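PDB 5Y5R: pyrethroid hydrolase from Sphingobium faniae, which catalyses the hydrolysis of pyrethroid insecticides, splitting the ester of cypermethrin and of cis- and trans-permethrin into an alcohol and a cyclopropanecarboxylic acid. Local coordinates for residues 54-65 and 82-91; 101-109 and 210-221. All coordinates share one frame; numbering follows the deposited sequence.

Overall arrangement
Both contacts belong to one alpha/beta-hydrolase domain and come in series along the chain, interaction 1 closing before interaction 2 opens; their centres lie about 18 Å apart. Interaction 1 packs helices 54-57 and 59-67 against helix 80-90, next to strands 3-9 and 71-77 of the parallel sheet. Interaction 2 joins the loop that leaves strand 95-101 to helix 207-216 and the turn leading into strand 222-226, the outermost strand on that side. Helix 80-90 begins at a GxSxG sequence that probably forms the nucleophile elbow. Interaction 1 is thus helix packing on the sheet, away from the annotated catalytic residues, whereas interaction 2 borders the probable charge relay and the ligand pocket.

Interaction 1 (54-65 and 82-91); sequences MEHYTRPVADIL and ASISWLAQHH
The indole of Trp86 lies flat against the short helix 54-57: Met54 CB sits over its five-membered ring, 3.6 Å from the centroid and 14° off the normal, a CH-pi contact, while the backbone N of Glu55 lies over the same face, close to CZ2. A chi1 of -165° in Trp86, setting CG opposite the backbone N, swings the indole out to this helix. On the opposite face lies the His90 imidazole, anchored by a straight ND1 bond to Trp86 O (3.0 Å, 174°). The selenomethionine chain of Met54 runs past Trp86 in the reverse direction, bringing CE within 3.5 Å of Ala82 O. Thr58 CG2 meets Ser83 OG at 3.6 Å. Further along, Leu87 presses CD1 tightly on Val61 CG1 (3.5 Å), and Ala62 CB approaches His91 NE2 (3.4 Å). Were Trp86 replaced by an alanine, Met54 CB and the His90 ring would probably lose the flat surface between them, with a gap opened beside Glu55. Leu87 also touches Leu74 and Val61 touches Ile7, so the helices pack on the central parallel sheet of the alpha/beta-hydrolase fold. With no hydrogen bond crossing between the segments, shape and apolar contact hold them together, Thr58 OG1 being spent on Met54 O.

Interaction 2 (101-109 and 210-221); sequences LTAVLTAPG and QRQMQKEFPGPV
Leu105 reaches into the turn after helix 207-216, its side chain crossing that of Phe217 at about a right angle, with CD1 3.7 Å from Phe217 CD1. Its chi1 of 170° points the branches away from its own backbone N and into the turn, where CD2 extends to Val221 CG2 at 4.2 Å. Thr106 O stands at the edge of the Phe217 ring, near its plane, 3.4 Å from CD1. Beyond it the rings of Pro108 and Pro218 meet through their CD atoms (3.7 Å), and Ala107 CB touches Pro218 CD. The selenomethionine Met213 lies along the loop backbone, its CB against Leu105 O and its CE, after a bend at chi3, 3.5 Å from Ala103 O. A water donates to both Leu105 O and Met213 O, each at 2.9 Å, bridging the two backbones.

At the other end Thr102 OG1 comes 3.1 Å from Gln210 OE1. These groups are fixed from outside: Thr102 OG1 is hydrogen-bonded to Asp202, the probable acid of the charge relay, and the Gln210 amide bonds to Leu205 O and Ala199 N. The loop therefore probably helps position that acid, while Val104, turned away from the helix, touches the bound pyrethroid. Strand 194-199 lies beside the contact, with Tyr196 against Gln210, Met213 and Gln214, and Phe115 of helix 113-116 packs on Thr106, Met213 and Glu216.

Interaction 1 (54-65 and 82-91)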
loop_
_atom_site.group_PDB
_atom_site.type_symbol
_atom_site.label_atom_id
_atom_site.label_comp_id
_atom_site.label_asym_id
_atom_site.label_seq_id
_atom_site.Cartn_x
_atom_site.Cartn_y
_atom_site.Cartn_z
HETATM N N MSE A 54 -12.660 -8.706 0.095
HETATM C CA MSE A 54 -11.739 -7.838 -0.627
HETATM C C MSE A 54 -12.383 -7.143 -1.806
HETATM O O MSE A 54 -12.039 -6.007 -2.104
HETATM C CB MSE A 54 -10.523 -8.626 -1.099
HETATM C CG MSE A 54 -9.558 -8.924 0.051
HETATM SE SE MSE A 54 -8.709 -7.318 0.749
HETATM C CE MSE A 54 -7.287 -7.090 -0.642
ATOM N N GLU A 55 -13.273 -7.850 -2.499
ATOM C CA GLU A 55 -14.014 -7.224 -3.583
ATOM C C GLU A 55 -14.714 -5.983 -3.069
ATOM O O GLU A 55 -14.746 -4.950 -3.747
ATOM C CB GLU A 55 -15.051 -8.197 -4.169
ATOM C CG GLU A 55 -15.836 -7.620 -5.380
ATOM C CD GLU A 55 -16.908 -6.594 -4.990
ATOM O OE1 GLU A 55 -17.415 -6.690 -3.849
ATOM O OE2 GLU A 55 -17.178 -5.644 -5.785
ATOM N N HIS A 56 -15.256 -6.072 -1.848
ATOM C CA HIS A 56 -15.900 -4.937 -1.198
ATOM C C HIS A 56 -14.887 -3.886 -0.775
ATOM O O HIS A 56 -15.111 -2.686 -0.965
ATOM C CB HIS A 56 -16.673 -5.416 0.028
ATOM C CG HIS A 56 -17.470 -4.338 0.688
ATOM N ND1 HIS A 56 -17.797 -4.374 2.026
ATOM C CD2 HIS A 56 -18.015 -3.201 0.195
ATOM C CE1 HIS A 56 -18.504 -3.301 2.333
ATOM N NE2 HIS A 56 -18.650 -2.573 1.238
ATOM N N TYR A 57 -13.797 -4.329 -0.125
ATOM C CA TYR A 57 -12.757 -3.414 0.346
ATOM C C TYR A 57 -12.184 -2.588 -0.805
ATOM O O TYR A 57 -11.949 -1.386 -0.654
ATOM C CB TYR A 57 -11.630 -4.218 1.034
ATOM C CG TYR A 57 -10.662 -3.419 1.898
ATOM C CD1 TYR A 57 -11.126 -2.639 2.953
ATOM C CD2 TYR A 57 -9.277 -3.504 1.716
ATOM C CE1 TYR A 57 -10.271 -1.920 3.734
ATOM C CE2 TYR A 57 -8.404 -2.775 2.533
ATOM C CZ TYR A 57 -8.910 -1.980 3.519
ATOM O OH TYR A 57 -8.054 -1.281 4.351
ATOM N N THR A 58 -11.955 -3.215 -1.961
ATOM C CA THR A 58 -11.239 -2.576 -3.057
ATOM C C THR A 58 -12.178 -1.914 -4.060
ATOM O O THR A 58 -11.720 -1.419 -5.102
ATOM C CB THR A 58 -10.350 -3.596 -3.779
ATOM O OG1 THR A 58 -11.085 -4.785 -4.112
ATOM C CG2 THR A 58 -9.222 -4.018 -2.856
ATOM N N ARG A 59 -13.471 -1.849 -3.751
ATOM C CA ARG A 59 -14.436 -1.418 -4.758
ATOM C C ARG A 59 -14.314 0.062 -5.124
ATOM O O ARG A 59 -14.535 0.410 -6.293
ATOM C CB ARG A 59 -15.861 -1.750 -4.273
ATOM C CG ARG A 59 -16.967 -1.554 -5.312
ATOM C CD ARG A 59 -18.142 -2.484 -5.028
ATOM N NE ARG A 59 -18.902 -2.189 -3.813
ATOM C CZ ARG A 59 -19.626 -3.102 -3.163
ATOM N NH1 ARG A 59 -19.652 -4.369 -3.599
ATOM N NH2 ARG A 59 -20.303 -2.762 -2.070
ATOM N N PRO A 60 -13.901 0.952 -4.217
ATOM C CA PRO A 60 -13.623 2.324 -4.663
ATOM C C PRO A 60 -12.572 2.428 -5.757
ATOM O O PRO A 60 -12.624 3.375 -6.540
ATOM C CB PRO A 60 -13.184 3.029 -3.376
ATOM C CG PRO A 60 -13.877 2.296 -2.299
ATOM C CD PRO A 60 -13.986 0.874 -2.743
ATOM N N VAL A 61 -11.597 1.521 -5.818
ATOM C CA VAL A 61 -10.627 1.561 -6.909
ATOM C C VAL A 61 -11.202 0.950 -8.170
ATOM O O VAL A 61 -11.051 1.508 -9.263
ATOM C CB VAL A 61 -9.337 0.845 -6.496
ATOM C CG1 VAL A 61 -8.396 0.704 -7.700
ATOM C CG2 VAL A 61 -8.702 1.583 -5.332
ATOM N N ALA A 62 -11.923 -0.167 -8.033
ATOM C CA ALA A 62 -12.535 -0.783 -9.200
ATOM C C ALA A 62 -13.447 0.220 -9.891
ATOM O O ALA A 62 -13.512 0.263 -11.125
ATOM C CB ALA A 62 -13.312 -2.039 -8.801
ATOM N N ASP A 63 -14.136 1.051 -9.094
ATOM C CA ASP A 63 -14.934 2.145 -9.639
ATOM C C ASP A 63 -14.085 3.106 -10.469
ATOM O O ASP A 63 -14.490 3.507 -11.563
ATOM C CB ASP A 63 -15.623 2.924 -8.519
ATOM C CG ASP A 63 -16.571 2.074 -7.669
ATOM O OD1 ASP A 63 -17.055 1.015 -8.137
ATOM O OD2 ASP A 63 -16.864 2.505 -6.531
ATOM N N ILE A 64 -12.917 3.512 -9.952
ATOM C CA ILE A 64 -12.089 4.474 -10.676
ATOM C C ILE A 64 -11.587 3.849 -11.968
ATOM O O ILE A 64 -11.707 4.434 -13.051
ATOM C CB ILE A 64 -10.902 4.952 -9.816
ATOM C CG1 ILE A 64 -11.351 5.861 -8.671
ATOM C CG2 ILE A 64 -9.889 5.758 -10.705
ATOM C CD1 ILE A 64 -10.221 6.219 -7.740
ATOM N N LEU A 65 -11.074 2.618 -11.873
ATOM C CA LEU A 65 -10.571 1.905 -13.041
ATOM C C LEU A 65 -11.654 1.739 -14.098
ATOM O O LEU A 65 -11.353 1.656 -15.296
ATOM C CB LEU A 65 -10.024 0.531 -12.638
ATOM C CG LEU A 65 -8.760 0.388 -11.783
ATOM C CD1 LEU A 65 -8.573 -1.051 -11.214
ATOM C CD2 LEU A 65 -7.583 0.780 -12.604
ATOM N N ALA A 82 -1.658 -5.603 -0.662
ATOM C CA ALA A 82 -2.616 -6.705 -0.760
ATOM C C ALA A 82 -3.770 -6.331 -1.682
ATOM O O ALA A 82 -4.262 -7.168 -2.445
ATOM C CB ALA A 82 -3.139 -7.096 0.627
ATOM N N SER A 83 -4.195 -5.072 -1.640
ATOM C CA SER A 83 -5.275 -4.604 -2.504
ATOM C C SER A 83 -4.861 -4.550 -3.986
ATOM O O SER A 83 -5.662 -4.889 -4.867
ATOM C CB SER A 83 -5.736 -3.233 -2.021
ATOM O OG SER A 83 -6.355 -3.364 -0.744
ATOM N N ILE A 84 -3.654 -4.061 -4.293
ATOM C CA ILE A 84 -3.296 -3.908 -5.707
ATOM C C ILE A 84 -3.080 -5.267 -6.347
ATOM O O ILE A 84 -3.262 -5.414 -7.554
ATOM C CB ILE A 84 -2.065 -3.002 -5.942
ATOM C CG1 ILE A 84 -0.760 -3.762 -5.706
ATOM C CG2 ILE A 84 -2.134 -1.733 -5.125
ATOM C CD1 ILE A 84 0.455 -2.999 -6.190
ATOM N N SER A 85 -2.607 -6.259 -5.575
ATOM C CA SER A 85 -2.541 -7.621 -6.087
ATOM C C SER A 85 -3.942 -8.188 -6.339
ATOM O O SER A 85 -4.191 -8.877 -7.336
ATOM C CB SER A 85 -1.765 -8.493 -5.097
ATOM O OG SER A 85 -0.434 -8.030 -4.929
ATOM N N TRP A 86 -4.867 -7.969 -5.408
ATOM C CA TRP A 86 -6.215 -8.468 -5.623
ATOM C C TRP A 86 -6.849 -7.797 -6.838
ATOM O O TRP A 86 -7.407 -8.468 -7.711
ATOM C CB TRP A 86 -7.047 -8.255 -4.360
ATOM C CG TRP A 86 -8.314 -9.030 -4.362
ATOM C CD1 TRP A 86 -8.560 -10.205 -3.727
ATOM C CD2 TRP A 86 -9.531 -8.664 -5.023
ATOM N NE1 TRP A 86 -9.855 -10.607 -3.957
ATOM C CE2 TRP A 86 -10.468 -9.674 -4.757
ATOM C CE3 TRP A 86 -9.915 -7.583 -5.824
ATOM C CZ2 TRP A 86 -11.762 -9.634 -5.261
ATOM C CZ3 TRP A 86 -11.214 -7.543 -6.318
ATOM C CH2 TRP A 86 -12.111 -8.565 -6.036
ATOM N N LEU A 87 -6.716 -6.478 -6.932
ATOM C CA LEU A 87 -7.267 -5.729 -8.060
ATOM C C LEU A 87 -6.624 -6.123 -9.384
ATOM O O LEU A 87 -7.311 -6.254 -10.402
ATOM C CB LEU A 87 -7.057 -4.244 -7.824
ATOM C CG LEU A 87 -8.022 -3.570 -6.850
ATOM C CD1 LEU A 87 -7.393 -2.302 -6.272
ATOM C CD2 LEU A 87 -9.274 -3.256 -7.578
ATOM N N ALA A 88 -5.318 -6.376 -9.379
ATOM C CA ALA A 88 -4.653 -6.690 -10.635
ATOM C C ALA A 88 -5.267 -7.935 -11.238
ATOM O O ALA A 88 -5.536 -7.986 -12.443
ATOM C CB ALA A 88 -3.151 -6.879 -10.403
ATOM N N GLN A 89 -5.619 -8.892 -10.375
ATOM C CA GLN A 89 -6.147 -10.165 -10.831
ATOM C C GLN A 89 -7.531 -10.014 -11.431
ATOM O O GLN A 89 -7.862 -10.711 -12.396
ATOM C CB GLN A 89 -6.129 -11.171 -9.671
ATOM C CG GLN A 89 -6.892 -12.472 -9.892
ATOM C CD GLN A 89 -6.376 -13.210 -11.098
ATOM O OE1 GLN A 89 -5.212 -13.087 -11.439
ATOM N NE2 GLN A 89 -7.222 -14.027 -11.711
ATOM N N HIS A 90 -8.351 -9.121 -10.890
ATOM C CA HIS A 90 -9.714 -9.003 -11.378
ATOM C C HIS A 90 -9.877 -7.926 -12.438
ATOM O O HIS A 90 -10.859 -7.963 -13.187
ATOM C CB HIS A 90 -10.687 -8.756 -10.223
ATOM C CG HIS A 90 -10.757 -9.896 -9.245
ATOM N ND1 HIS A 90 -9.779 -10.143 -8.310
ATOM C CD2 HIS A 90 -11.663 -10.894 -9.111
ATOM C CE1 HIS A 90 -10.087 -11.233 -7.622
ATOM N NE2 HIS A 90 -11.231 -11.703 -8.085
ATOM N N HIS A 91 -8.910 -7.012 -12.568
ATOM C CA HIS A 91 -8.947 -5.996 -13.619
ATOM C C HIS A 91 -7.623 -5.954 -14.387
ATOM O O HIS A 91 -7.066 -4.882 -14.620
ATOM C CB HIS A 91 -9.242 -4.639 -13.001
ATOM C CG HIS A 91 -10.465 -4.626 -12.143
ATOM N ND1 HIS A 91 -11.734 -4.479 -12.657
ATOM C CD2 HIS A 91 -10.611 -4.722 -10.799
ATOM C CE1 HIS A 91 -12.614 -4.506 -11.669
ATOM N NE2 HIS A 91 -11.958 -4.650 -10.531
#

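Interaction 2 (101-109 and 210-221)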
loop_
_atom_site.group_PDB
_atom_site.type_symbol
_atom_site.label_atom_id
_atom_site.label_comp_id
_atom_site.label_asym_id
_atom_site.label_seq_id
_atom_site.Cartn_x
_atom_site.Cartn_y
_atom_site.Cartn_z
ATOM N N LEU A 101 5.092 0.012 -2.627
ATOM C CA LEU A 101 5.863 1.001 -1.875
ATOM C C LEU A 101 5.982 0.542 -0.425
ATOM O O LEU A 101 5.079 0.779 0.391
ATOM C CB LEU A 101 5.218 2.389 -1.985
ATOM C CG LEU A 101 5.828 3.507 -1.135
ATOM C CD1 LEU A 101 7.340 3.708 -1.377
ATOM C CD2 LEU A 101 5.071 4.806 -1.352
ATOM N N THR A 102 7.158 -0.015 -0.096
ATOM C CA THR A 102 7.460 -0.752 1.134
ATOM C C THR A 102 6.168 -1.435 1.554
ATOM O O THR A 102 5.612 -1.195 2.636
ATOM C CB THR A 102 8.129 0.165 2.184
ATOM O OG1 THR A 102 8.562 -0.603 3.316
ATOM C CG2 THR A 102 7.232 1.355 2.640
ATOM N N ALA A 103 5.655 -2.250 0.637
ATOM C CA ALA A 103 4.297 -2.769 0.666
ATOM C C ALA A 103 4.315 -4.285 0.773
ATOM O O ALA A 103 5.325 -4.926 0.508
ATOM C CB ALA A 103 3.507 -2.360 -0.597
ATOM N N VAL A 104 3.171 -4.851 1.152
ATOM C CA VAL A 104 3.042 -6.302 1.258
ATOM C C VAL A 104 2.966 -6.850 -0.165
ATOM O O VAL A 104 2.000 -6.606 -0.893
ATOM C CB VAL A 104 1.812 -6.700 2.095
ATOM C CG1 VAL A 104 1.701 -8.205 2.192
ATOM C CG2 VAL A 104 1.902 -6.110 3.474
ATOM N N LEU A 105 3.983 -7.612 -0.557
ATOM C CA LEU A 105 4.063 -8.262 -1.859
ATOM C C LEU A 105 4.134 -9.752 -1.564
ATOM O O LEU A 105 5.149 -10.252 -1.075
ATOM C CB LEU A 105 5.285 -7.802 -2.651
ATOM C CG LEU A 105 5.529 -8.631 -3.904
ATOM C CD1 LEU A 105 4.421 -8.337 -4.930
ATOM C CD2 LEU A 105 6.939 -8.403 -4.474
ATOM N N THR A 106 3.021 -10.440 -1.739
ATOM C CA THR A 106 2.988 -11.858 -1.459
ATOM C C THR A 106 2.802 -12.623 -2.750
ATOM O O THR A 106 2.207 -12.134 -3.716
ATOM C CB THR A 106 1.909 -12.226 -0.414
ATOM O OG1 THR A 106 0.594 -11.890 -0.878
ATOM C CG2 THR A 106 2.177 -11.460 0.794
ATOM N N ALA A 107 3.384 -13.806 -2.760
ATOM C CA ALA A 107 3.258 -14.680 -3.873
ATOM C C ALA A 107 1.818 -15.156 -3.957
ATOM O O ALA A 107 1.103 -15.163 -2.949
ATOM C CB ALA A 107 4.221 -15.856 -3.704
ATOM N N PRO A 108 1.385 -15.601 -5.136
ATOM C CA PRO A 108 0.035 -16.163 -5.271
ATOM C C PRO A 108 -0.261 -17.239 -4.233
ATOM O O PRO A 108 0.503 -18.182 -4.049
ATOM C CB PRO A 108 0.053 -16.737 -6.692
ATOM C CG PRO A 108 1.069 -15.766 -7.426
ATOM C CD PRO A 108 2.148 -15.704 -6.402
ATOM N N GLY A 109 -1.398 -17.106 -3.554
ATOM C CA GLY A 109 -1.762 -18.105 -2.569
ATOM C C GLY A 109 -1.215 -17.868 -1.183
ATOM O O GLY A 109 -1.478 -18.679 -0.278
ATOM N N GLN A 210 11.245 -6.716 3.435
ATOM C CA GLN A 210 10.979 -6.193 2.110
ATOM C C GLN A 210 11.698 -7.016 1.066
ATOM O O GLN A 210 11.090 -7.468 0.091
ATOM C CB GLN A 210 11.413 -4.735 2.040
ATOM C CG GLN A 210 10.517 -3.803 2.814
ATOM C CD GLN A 210 11.054 -2.411 2.846
ATOM O OE1 GLN A 210 11.086 -1.709 1.813
ATOM N NE2 GLN A 210 11.530 -2.002 4.016
ATOM N N ARG A 211 13.005 -7.224 1.260
ATOM C CA ARG A 211 13.776 -7.946 0.243
ATOM C C ARG A 211 13.413 -9.426 0.193
ATOM O O ARG A 211 13.547 -10.059 -0.863
ATOM C CB ARG A 211 15.289 -7.773 0.472
ATOM C CG ARG A 211 15.786 -6.340 0.255
ATOM C CD ARG A 211 17.199 -6.017 0.753
ATOM N NE ARG A 211 17.561 -4.659 0.329
ATOM C CZ ARG A 211 18.622 -3.947 0.715
ATOM N NH1 ARG A 211 18.770 -2.710 0.253
ATOM N NH2 ARG A 211 19.522 -4.427 1.553
ATOM N N GLN A 212 12.961 -9.989 1.319
ATOM C CA GLN A 212 12.539 -11.382 1.349
ATOM C C GLN A 212 11.267 -11.569 0.543
ATOM O O GLN A 212 11.107 -12.563 -0.177
ATOM C CB GLN A 212 12.357 -11.816 2.813
ATOM C CG GLN A 212 12.127 -13.297 3.016
ATOM C CD GLN A 212 13.382 -14.092 2.733
ATOM O OE1 GLN A 212 14.485 -13.677 3.103
ATOM N NE2 GLN A 212 13.225 -15.237 2.088
HETATM N N MSE A 213 10.366 -10.599 0.609
HETATM C CA MSE A 213 9.162 -10.657 -0.190
HETATM C C MSE A 213 9.459 -10.582 -1.688
HETATM O O MSE A 213 8.909 -11.359 -2.469
HETATM C CB MSE A 213 8.207 -9.544 0.247
HETATM C CG MSE A 213 7.592 -9.900 1.585
HETATM SE SE MSE A 213 6.254 -8.632 2.228
HETATM C CE MSE A 213 7.360 -7.081 2.454
ATOM N N GLN A 214 10.320 -9.647 -2.094
ATOM C CA GLN A 214 10.754 -9.644 -3.497
ATOM C C GLN A 214 11.336 -10.994 -3.884
ATOM O O GLN A 214 10.977 -11.562 -4.922
ATOM C CB GLN A 214 11.787 -8.541 -3.742
ATOM C CG GLN A 214 11.249 -7.180 -3.495
ATOM C CD GLN A 214 12.329 -6.141 -3.420
ATOM O OE1 GLN A 214 13.002 -5.830 -4.413
ATOM N NE2 GLN A 214 12.515 -5.597 -2.242
ATOM N N LYS A 215 12.164 -11.558 -3.011
ATOM C CA LYS A 215 12.858 -12.803 -3.315
ATOM C C LYS A 215 11.884 -13.960 -3.541
ATOM O O LYS A 215 12.152 -14.845 -4.368
ATOM C CB LYS A 215 13.846 -13.122 -2.189
ATOM C CG LYS A 215 14.579 -14.417 -2.364
ATOM C CD LYS A 215 15.660 -14.638 -1.323
ATOM C CE LYS A 215 16.784 -15.481 -1.945
ATOM N NZ LYS A 215 16.336 -16.875 -2.217
ATOM N N GLU A 216 10.777 -14.014 -2.772
ATOM C CA GLU A 216 9.857 -15.148 -2.846
ATOM C C GLU A 216 8.730 -14.966 -3.864
ATOM O O GLU A 216 7.996 -15.927 -4.121
ATOM C CB GLU A 216 9.259 -15.425 -1.457
ATOM C CG GLU A 216 10.295 -15.959 -0.462
ATOM C CD GLU A 216 9.749 -16.330 0.913
ATOM O OE1 GLU A 216 10.560 -16.355 1.862
ATOM O OE2 GLU A 216 8.527 -16.504 1.103
ATOM N N PHE A 217 8.579 -13.775 -4.477
ATOM C CA PHE A 217 7.554 -13.624 -5.506
ATOM C C PHE A 217 8.044 -14.238 -6.814
ATOM O O PHE A 217 9.194 -14.026 -7.202
ATOM C CB PHE A 217 7.206 -12.146 -5.743
ATOM C CG PHE A 217 5.969 -11.938 -6.594
ATOM C CD1 PHE A 217 4.698 -11.861 -6.026
ATOM C CD2 PHE A 217 6.069 -11.828 -7.956
ATOM C CE1 PHE A 217 3.583 -11.667 -6.826
ATOM C CE2 PHE A 217 4.958 -11.654 -8.747
ATOM C CZ PHE A 217 3.712 -11.557 -8.183
ATOM N N PRO A 218 7.184 -14.974 -7.521
ATOM C CA PRO A 218 7.627 -15.656 -8.747
ATOM C C PRO A 218 7.751 -14.689 -9.917
ATOM O O PRO A 218 6.812 -13.957 -10.249
ATOM C CB PRO A 218 6.525 -16.694 -8.983
ATOM C CG PRO A 218 5.328 -16.091 -8.370
ATOM C CD PRO A 218 5.784 -15.297 -7.186
ATOM N N GLY A 219 8.916 -14.690 -10.556
ATOM C CA GLY A 219 9.119 -13.794 -11.664
ATOM C C GLY A 219 9.827 -12.515 -11.264
ATOM O O GLY A 219 10.048 -12.224 -10.078
ATOM N N PRO A 220 10.189 -11.715 -12.266
ATOM C CA PRO A 220 10.984 -10.520 -12.000
ATOM C C PRO A 220 10.168 -9.438 -11.312
ATOM O O PRO A 220 8.960 -9.300 -11.533
ATOM C CB PRO A 220 11.432 -10.078 -13.406
ATOM C CG PRO A 220 10.328 -10.536 -14.301
ATOM C CD PRO A 220 9.792 -11.823 -13.682
ATOM N N VAL A 221 10.840 -8.723 -10.417
ATOM C CA VAL A 221 10.317 -7.543 -9.742
ATOM C C VAL A 221 11.387 -6.471 -9.879
ATOM O O VAL A 221 12.497 -6.641 -9.360
ATOM C CB VAL A 221 10.017 -7.793 -8.249
ATOM C CG1 VAL A 221 9.565 -6.501 -7.562
ATOM C CG2 VAL A 221 9.015 -8.900 -8.052
HETATM O O HOH W 1 6.467 -12.757 -1.864
#